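Local atomic coordinates of 8-amino-8-demethylriboflavin N,N-dimethyltransferase (Streptomyces davawensis, PDB entry 4D7K), a protein that catalyses the two S-adenosylmethionine-dependent N-methylations that turn 8-amino-8-demethylriboflavin into the antibiotic roseoflavin. Residues 179-190 against 200-209; 280-291 against 335-343. All blocks are in the same frame, centred on the assembly; numbering follows the deposited sequence.

Contact 1 (179-190 against 200-209)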
# COMPACT_ATOMS: atom_id res chain seq x y z
N PHE A 179 17.00 -37.47 3.13
CA PHE A 179 18.39 -37.20 2.80
C PHE A 179 19.21 -37.06 4.08
O PHE A 179 18.67 -36.69 5.13
CB PHE A 179 18.52 -35.93 1.94
CG PHE A 179 17.74 -35.99 0.66
CD1 PHE A 179 18.20 -36.75 -0.41
CD2 PHE A 179 16.55 -35.30 0.53
CE1 PHE A 179 17.48 -36.81 -1.58
CE2 PHE A 179 15.83 -35.36 -0.64
CZ PHE A 179 16.30 -36.11 -1.70
N THR A 180 20.50 -37.37 4.01
CA THR A 180 21.33 -37.40 5.20
C THR A 180 22.51 -36.43 5.14
O THR A 180 23.19 -36.22 6.15
CB THR A 180 21.89 -38.81 5.46
OG1 THR A 180 22.86 -38.75 6.51
CG2 THR A 180 22.55 -39.36 4.20
N ARG A 181 22.75 -35.85 3.98
CA ARG A 181 23.83 -34.88 3.84
C ARG A 181 23.46 -33.76 2.87
O ARG A 181 23.31 -33.97 1.67
CB ARG A 181 25.12 -35.57 3.38
CG ARG A 181 26.34 -34.69 3.53
CD ARG A 181 27.61 -35.41 3.11
NE ARG A 181 28.77 -34.52 3.20
CZ ARG A 181 29.96 -34.78 2.66
NH1 ARG A 181 30.15 -35.91 1.98
NH2 ARG A 181 30.95 -33.91 2.79
N PHE A 182 23.31 -32.56 3.42
CA PHE A 182 22.86 -31.42 2.64
C PHE A 182 24.01 -30.51 2.23
O PHE A 182 24.97 -30.33 2.97
CB PHE A 182 21.83 -30.62 3.45
CG PHE A 182 20.63 -31.42 3.85
CD1 PHE A 182 20.62 -32.14 5.03
CD2 PHE A 182 19.50 -31.46 3.03
CE1 PHE A 182 19.51 -32.88 5.40
CE2 PHE A 182 18.39 -32.20 3.40
CZ PHE A 182 18.40 -32.91 4.58
N ALA A 183 23.90 -29.95 1.03
CA ALA A 183 24.89 -29.01 0.52
C ALA A 183 24.20 -27.73 0.07
O ALA A 183 23.69 -27.65 -1.05
CB ALA A 183 25.68 -29.63 -0.62
N ASP A 184 24.18 -26.74 0.95
CA ASP A 184 23.53 -25.47 0.65
C ASP A 184 24.47 -24.55 -0.12
O ASP A 184 25.34 -23.91 0.47
CB ASP A 184 23.06 -24.79 1.94
CG ASP A 184 21.91 -23.83 1.71
OD1 ASP A 184 21.78 -23.31 0.58
OD2 ASP A 184 21.13 -23.60 2.65
N ILE A 185 24.29 -24.49 -1.43
CA ILE A 185 25.11 -23.65 -2.28
C ILE A 185 24.56 -22.23 -2.32
O ILE A 185 23.49 -21.99 -2.89
CB ILE A 185 25.21 -24.20 -3.72
CG1 ILE A 185 25.55 -25.69 -3.69
CG2 ILE A 185 26.23 -23.41 -4.53
CD1 ILE A 185 26.82 -26.00 -2.93
N GLY A 186 25.29 -21.31 -1.70
CA GLY A 186 24.85 -19.93 -1.59
C GLY A 186 23.88 -19.75 -0.44
O GLY A 186 22.96 -18.94 -0.52
N GLY A 187 24.09 -20.50 0.64
CA GLY A 187 23.18 -20.51 1.77
C GLY A 187 23.37 -19.41 2.79
O GLY A 187 22.84 -19.50 3.90
N GLY A 188 24.14 -18.38 2.43
CA GLY A 188 24.34 -17.23 3.30
C GLY A 188 24.93 -17.56 4.66
O GLY A 188 26.00 -18.16 4.76
N ARG A 189 24.22 -17.18 5.72
CA ARG A 189 24.68 -17.42 7.08
C ARG A 189 24.27 -18.81 7.58
O ARG A 189 24.72 -19.25 8.64
CB ARG A 189 24.15 -16.34 8.02
CG ARG A 189 22.64 -16.31 8.17
CD ARG A 189 22.21 -15.31 9.23
NE ARG A 189 20.85 -15.58 9.70
CZ ARG A 189 20.26 -14.94 10.71
NH1 ARG A 189 20.91 -13.98 11.35
NH2 ARG A 189 19.03 -15.26 11.06
N GLY A 190 23.41 -19.48 6.82
CA GLY A 190 23.03 -20.85 7.15
C GLY A 190 21.61 -21.01 7.65
O GLY A 190 21.26 -22.04 8.23
N VAL A 200 15.47 -32.64 10.37
CA VAL A 200 16.07 -33.96 10.22
C VAL A 200 17.14 -34.14 11.29
O VAL A 200 18.29 -33.75 11.10
CB VAL A 200 16.70 -34.15 8.82
CG1 VAL A 200 17.04 -35.62 8.59
CG2 VAL A 200 15.76 -33.66 7.73
N PRO A 201 16.75 -34.72 12.44
CA PRO A 201 17.60 -34.82 13.63
C PRO A 201 18.93 -35.54 13.39
O PRO A 201 19.95 -35.17 13.98
CB PRO A 201 16.74 -35.60 14.62
CG PRO A 201 15.75 -36.34 13.78
CD PRO A 201 15.47 -35.43 12.62
N SER A 202 18.91 -36.55 12.53
CA SER A 202 20.12 -37.30 12.23
C SER A 202 20.65 -36.96 10.84
O SER A 202 20.49 -37.73 9.90
CB SER A 202 19.86 -38.81 12.34
OG SER A 202 19.34 -39.14 13.62
N SER A 203 21.28 -35.80 10.72
CA SER A 203 21.83 -35.35 9.45
C SER A 203 22.86 -34.25 9.62
O SER A 203 22.91 -33.58 10.65
CB SER A 203 20.71 -34.87 8.52
OG SER A 203 20.21 -33.61 8.95
N THR A 204 23.69 -34.06 8.60
CA THR A 204 24.71 -33.02 8.61
C THR A 204 24.54 -32.12 7.39
O THR A 204 23.66 -32.35 6.56
CB THR A 204 26.13 -33.60 8.63
OG1 THR A 204 26.35 -34.37 7.44
CG2 THR A 204 26.32 -34.49 9.85
N GLY A 205 25.39 -31.10 7.28
CA GLY A 205 25.29 -30.16 6.19
C GLY A 205 26.61 -29.52 5.79
O GLY A 205 27.58 -29.55 6.55
N VAL A 206 26.64 -28.95 4.60
CA VAL A 206 27.80 -28.21 4.12
C VAL A 206 27.35 -26.85 3.60
O VAL A 206 26.57 -26.77 2.64
CB VAL A 206 28.56 -28.96 3.02
CG1 VAL A 206 29.76 -28.14 2.55
CG2 VAL A 206 29.01 -30.33 3.50
N LEU A 207 27.82 -25.78 4.23
CA LEU A 207 27.46 -24.43 3.82
C LEU A 207 28.51 -23.85 2.87
O LEU A 207 29.66 -23.64 3.25
CB LEU A 207 27.31 -23.53 5.04
CG LEU A 207 27.02 -22.06 4.74
CD1 LEU A 207 25.78 -21.94 3.88
CD2 LEU A 207 26.85 -21.28 6.04
N VAL A 208 28.09 -23.58 1.64
CA VAL A 208 28.99 -23.04 0.62
C VAL A 208 28.62 -21.61 0.26
O VAL A 208 27.53 -21.36 -0.27
CB VAL A 208 28.98 -23.90 -0.65
CG1 VAL A 208 29.80 -23.23 -1.74
CG2 VAL A 208 29.49 -25.30 -0.36
N ASP A 209 29.51 -20.67 0.54
CA ASP A 209 29.26 -19.26 0.21
C ASP A 209 30.56 -18.45 0.21
O ASP A 209 31.62 -18.94 0.61
CB ASP A 209 28.26 -18.66 1.19
CG ASP A 209 27.51 -17.46 0.61
OD1 ASP A 209 28.18 -16.55 0.08
OD2 ASP A 209 26.27 -17.45 0.67
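Gly186 N reaches Val208 O at 2.7 Å (N-H...O angle 155°), just where strand 181-185 gives way to its glycine turn. The strands run parallel, 15° apart. Upstream, Phe182 O takes Val206 N at 2.7 Å through a bent bond (139°). The same Phe182 O also receives the CA-H of Gly205, with Gly205 CA 3.2 Å away.

At the end of strand 204-209 the Asp209 carboxylate reaches across to the turn that follows strand 181-185: its OD2 accepts Gly188 N at 2.9 Å on the anti side, somewhat out of the carboxylate plane. Leu207 packs against the same turn, with CD1 3.6 Å from Gly187 CA and CD2 3.5 Å from Gly188 O. On the opposite sheet face, Ile185 and Val208 lie side by side. The Phe182 ring swings beside its own backbone N and meets the neighbouring strand edge-on, CD1 lying 3.4 Å from Thr204 O. The Ser203 hydroxyl, near that edge, donates to Val200 O.

A glycine-rich turn facing an acidic residue at the end of the next strand is the cofactor-binding signature of class I methyltransferases, consistent with the predicted S-adenosylmethionine role of Asp209. Both strands belong to one beta-alpha-beta crossover: helix 191-199 packs Leu193 and Val196 on Phe182, while strand 247-251 borders 181-185 and strand 230-234 borders 204-209.

Contact 2 (280-291 against 335-343)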
# COMPACT_ATOMS: atom_id res chain seq x y z
N ARG A 280 19.86 -36.02 -5.03
CA ARG A 280 19.05 -35.02 -5.71
C ARG A 280 19.66 -33.63 -5.69
O ARG A 280 20.39 -33.26 -4.77
CB ARG A 280 17.65 -34.96 -5.10
CG ARG A 280 16.81 -36.21 -5.28
CD ARG A 280 16.37 -36.39 -6.72
NE ARG A 280 15.48 -37.54 -6.87
CZ ARG A 280 15.89 -38.76 -7.19
NH1 ARG A 280 17.17 -39.01 -7.41
NH2 ARG A 280 15.00 -39.74 -7.30
N LEU A 281 19.35 -32.86 -6.73
CA LEU A 281 19.56 -31.42 -6.73
C LEU A 281 18.21 -30.76 -6.54
O LEU A 281 17.31 -30.94 -7.35
CB LEU A 281 20.22 -30.96 -8.03
CG LEU A 281 20.25 -29.45 -8.30
CD1 LEU A 281 20.98 -28.71 -7.19
CD2 LEU A 281 20.90 -29.17 -9.65
N LEU A 282 18.05 -30.02 -5.44
CA LEU A 282 16.79 -29.35 -5.15
C LEU A 282 16.90 -27.85 -5.39
O LEU A 282 17.65 -27.16 -4.70
CB LEU A 282 16.35 -29.62 -3.71
CG LEU A 282 16.44 -31.07 -3.22
CD1 LEU A 282 16.06 -31.15 -1.75
CD2 LEU A 282 15.57 -32.00 -4.06
N ILE A 283 16.17 -27.35 -6.38
CA ILE A 283 16.21 -25.92 -6.68
C ILE A 283 14.96 -25.23 -6.13
O ILE A 283 13.84 -25.54 -6.51
CB ILE A 283 16.33 -25.65 -8.19
CG1 ILE A 283 17.55 -26.37 -8.76
CG2 ILE A 283 16.43 -24.16 -8.45
CD1 ILE A 283 17.79 -26.09 -10.23
N LEU A 284 15.19 -24.30 -5.22
CA LEU A 284 14.10 -23.58 -4.57
C LEU A 284 13.90 -22.24 -5.26
O LEU A 284 14.79 -21.40 -5.28
CB LEU A 284 14.39 -23.39 -3.08
CG LEU A 284 14.11 -24.56 -2.11
CD1 LEU A 284 14.82 -25.84 -2.52
CD2 LEU A 284 14.51 -24.18 -0.70
N ASP A 285 12.72 -22.05 -5.85
CA ASP A 285 12.45 -20.84 -6.62
C ASP A 285 10.95 -20.69 -6.87
O ASP A 285 10.16 -21.57 -6.55
CB ASP A 285 13.21 -20.88 -7.95
CG ASP A 285 13.46 -19.50 -8.53
OD1 ASP A 285 12.89 -18.51 -8.02
OD2 ASP A 285 14.22 -19.40 -9.52
N SER A 286 10.58 -19.55 -7.44
CA SER A 286 9.23 -19.36 -7.97
C SER A 286 9.25 -19.73 -9.45
O SER A 286 10.10 -19.26 -10.20
CB SER A 286 8.76 -17.93 -7.77
OG SER A 286 7.44 -17.75 -8.25
N VAL A 287 8.32 -20.59 -9.86
CA VAL A 287 8.31 -21.08 -11.23
C VAL A 287 7.16 -20.48 -12.03
O VAL A 287 5.99 -20.69 -11.71
CB VAL A 287 8.23 -22.61 -11.27
CG1 VAL A 287 8.17 -23.12 -12.70
CG2 VAL A 287 9.42 -23.22 -10.54
N ILE A 288 7.51 -19.71 -13.06
CA ILE A 288 6.52 -19.08 -13.93
C ILE A 288 5.59 -20.11 -14.53
O ILE A 288 6.04 -21.08 -15.14
CB ILE A 288 7.19 -18.28 -15.07
CG1 ILE A 288 8.13 -17.20 -14.50
CG2 ILE A 288 6.14 -17.66 -15.98
CD1 ILE A 288 7.41 -16.10 -13.77
N GLY A 289 4.29 -19.91 -14.34
CA GLY A 289 3.29 -20.83 -14.85
C GLY A 289 2.89 -21.87 -13.82
O GLY A 289 1.90 -22.57 -13.99
N GLU A 290 3.68 -21.97 -12.75
CA GLU A 290 3.40 -22.95 -11.70
C GLU A 290 3.63 -22.33 -10.32
O GLU A 290 4.22 -22.95 -9.43
CB GLU A 290 4.26 -24.20 -11.88
CG GLU A 290 3.95 -24.95 -13.17
CD GLU A 290 4.83 -26.16 -13.37
OE1 GLU A 290 4.85 -27.03 -12.48
OE2 GLU A 290 5.49 -26.24 -14.43
N THR A 291 3.17 -21.10 -10.17
CA THR A 291 3.16 -20.43 -8.88
C THR A 291 1.74 -19.95 -8.63
O THR A 291 0.91 -19.94 -9.55
CB THR A 291 4.14 -19.24 -8.85
OG1 THR A 291 4.17 -18.67 -7.54
CG2 THR A 291 3.70 -18.17 -9.85
N ASP A 335 2.08 -20.68 -1.75
CA ASP A 335 1.48 -20.05 -2.91
C ASP A 335 2.47 -19.24 -3.74
O ASP A 335 2.08 -18.53 -4.67
CB ASP A 335 0.32 -19.15 -2.47
CG ASP A 335 -0.84 -19.94 -1.90
OD1 ASP A 335 -1.05 -21.10 -2.34
OD2 ASP A 335 -1.53 -19.41 -1.00
N VAL A 336 3.75 -19.35 -3.40
CA VAL A 336 4.77 -18.64 -4.16
C VAL A 336 5.86 -19.57 -4.64
O VAL A 336 6.06 -19.75 -5.84
CB VAL A 336 5.43 -17.54 -3.32
CG1 VAL A 336 6.50 -16.83 -4.14
CG2 VAL A 336 4.39 -16.55 -2.83
N TRP A 337 6.55 -20.18 -3.69
CA TRP A 337 7.76 -20.92 -3.97
C TRP A 337 7.47 -22.38 -4.30
O TRP A 337 6.37 -22.88 -4.09
CB TRP A 337 8.71 -20.84 -2.77
CG TRP A 337 8.86 -19.44 -2.26
CD1 TRP A 337 8.40 -18.95 -1.07
CD2 TRP A 337 9.51 -18.35 -2.92
NE1 TRP A 337 8.72 -17.62 -0.95
CE2 TRP A 337 9.41 -17.23 -2.07
CE3 TRP A 337 10.17 -18.20 -4.14
CZ2 TRP A 337 9.93 -15.98 -2.41
CZ3 TRP A 337 10.69 -16.97 -4.48
CH2 TRP A 337 10.57 -15.87 -3.61
N ALA A 338 8.49 -23.04 -4.83
CA ALA A 338 8.37 -24.44 -5.20
C ALA A 338 9.72 -25.14 -5.02
O ALA A 338 10.77 -24.50 -5.09
CB ALA A 338 7.88 -24.58 -6.63
N VAL A 339 9.68 -26.44 -4.79
CA VAL A 339 10.91 -27.21 -4.77
C VAL A 339 11.05 -28.01 -6.06
O VAL A 339 10.29 -28.94 -6.31
CB VAL A 339 10.96 -28.17 -3.57
CG1 VAL A 339 12.21 -29.03 -3.64
CG2 VAL A 339 10.93 -27.38 -2.28
N ILE A 340 12.00 -27.61 -6.89
CA ILE A 340 12.29 -28.32 -8.12
C ILE A 340 13.21 -29.50 -7.82
O ILE A 340 14.38 -29.31 -7.54
CB ILE A 340 12.95 -27.41 -9.18
CG1 ILE A 340 12.11 -26.16 -9.42
CG2 ILE A 340 13.17 -28.17 -10.48
CD1 ILE A 340 12.71 -25.20 -10.44
N GLU A 341 12.66 -30.70 -7.86
CA GLU A 341 13.46 -31.89 -7.58
C GLU A 341 14.11 -32.40 -8.86
O GLU A 341 13.43 -32.78 -9.81
CB GLU A 341 12.59 -32.98 -6.95
CG GLU A 341 13.38 -34.21 -6.53
CD GLU A 341 12.48 -35.35 -6.09
OE1 GLU A 341 11.27 -35.10 -5.89
OE2 GLU A 341 12.98 -36.48 -5.95
N CYS A 342 15.44 -32.41 -8.88
CA CYS A 342 16.19 -32.81 -10.07
C CYS A 342 17.04 -34.05 -9.83
O CYS A 342 17.62 -34.22 -8.76
CB CYS A 342 17.09 -31.67 -10.55
SG CYS A 342 16.22 -30.13 -10.87
N ARG A 343 17.13 -34.90 -10.85
CA ARG A 343 17.87 -36.15 -10.75
C ARG A 343 18.93 -36.23 -11.84
O ARG A 343 18.72 -35.75 -12.96
CB ARG A 343 16.91 -37.33 -10.84
CG ARG A 343 17.55 -38.70 -10.77
CD ARG A 343 16.49 -39.77 -10.92
NE ARG A 343 15.56 -39.44 -11.99
CZ ARG A 343 14.34 -39.95 -12.12
NH1 ARG A 343 13.89 -40.83 -11.23
NH2 ARG A 343 13.57 -39.58 -13.13
O HOH W 1 6.48 -21.77 -7.83
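The Arg280 guanidinium has Arg343 CB over one face, 3.7 Å above its plane and offset toward the rim, and Glu341 at its edge. A bend at chi2 (-71°) brings NE to Glu341 OE2 at 2.9 Å, in the guanidinium plane and on the anti lone pair; the two planar groups are 25° apart, nearly coplanar. Arg178 makes a second salt bridge to OE2 and His331 holds OE1, so both carboxylate oxygens of this buried side chain are engaged.

The Trp337 indole meets the other segment by its edge, CE3 lying 3.6 Å from Ser286 N. Val336 CG1 sits over the centre of one face, 3.5 Å above the plane, and Phe170 and Phe166 add further ring contacts.

Val336 O gathers several donors at this end: Thr291 OG1 at 2.8 Å in the carbonyl plane, a water at 2.9 Å, and weakly Ser286 OG. The same water accepts Val287 N and donates to Glu290 O, tying the Val287-Glu290 turn to the backbone of Val336.

Between these ends the strands run antiparallel (159°), with paired backbone bonds at Leu281-Cys342, Ile283-Ile340 and Asp285-Ala338. The Val287 side chain lies across that of Ile340, CG2 meeting CD1 at 3.8 Å. Trp316 of helix 313-322 packs on Ile283 and Ile340, Phe174 meets Leu282 and Glu341 on the other face, and strands 247-251 and 325-333 flank the pair in the seven-stranded class I methyltransferase sheet.

Overall arrangement
Contact 1 comes first along the chain and closes a short loop: nine residues, all in helix 191-199, separate its segments. Contact 2 opens only after it has closed and spans 43 residues that include helices 293-305 and 313-322 and strand 325-333. The two are thus in series, neither nested nor crossed. Both belong to one mixed sheet, with strand 247-251 lying between 181-185 and 280-285. Contact 1 joins neighbouring parallel strands; contact 2 brings the reversed strand 337-344 in next to 280-285. Their centres are about 18 Å apart, yet they touch where Phe179 CZ packs 3.6 Å from Arg280 CG.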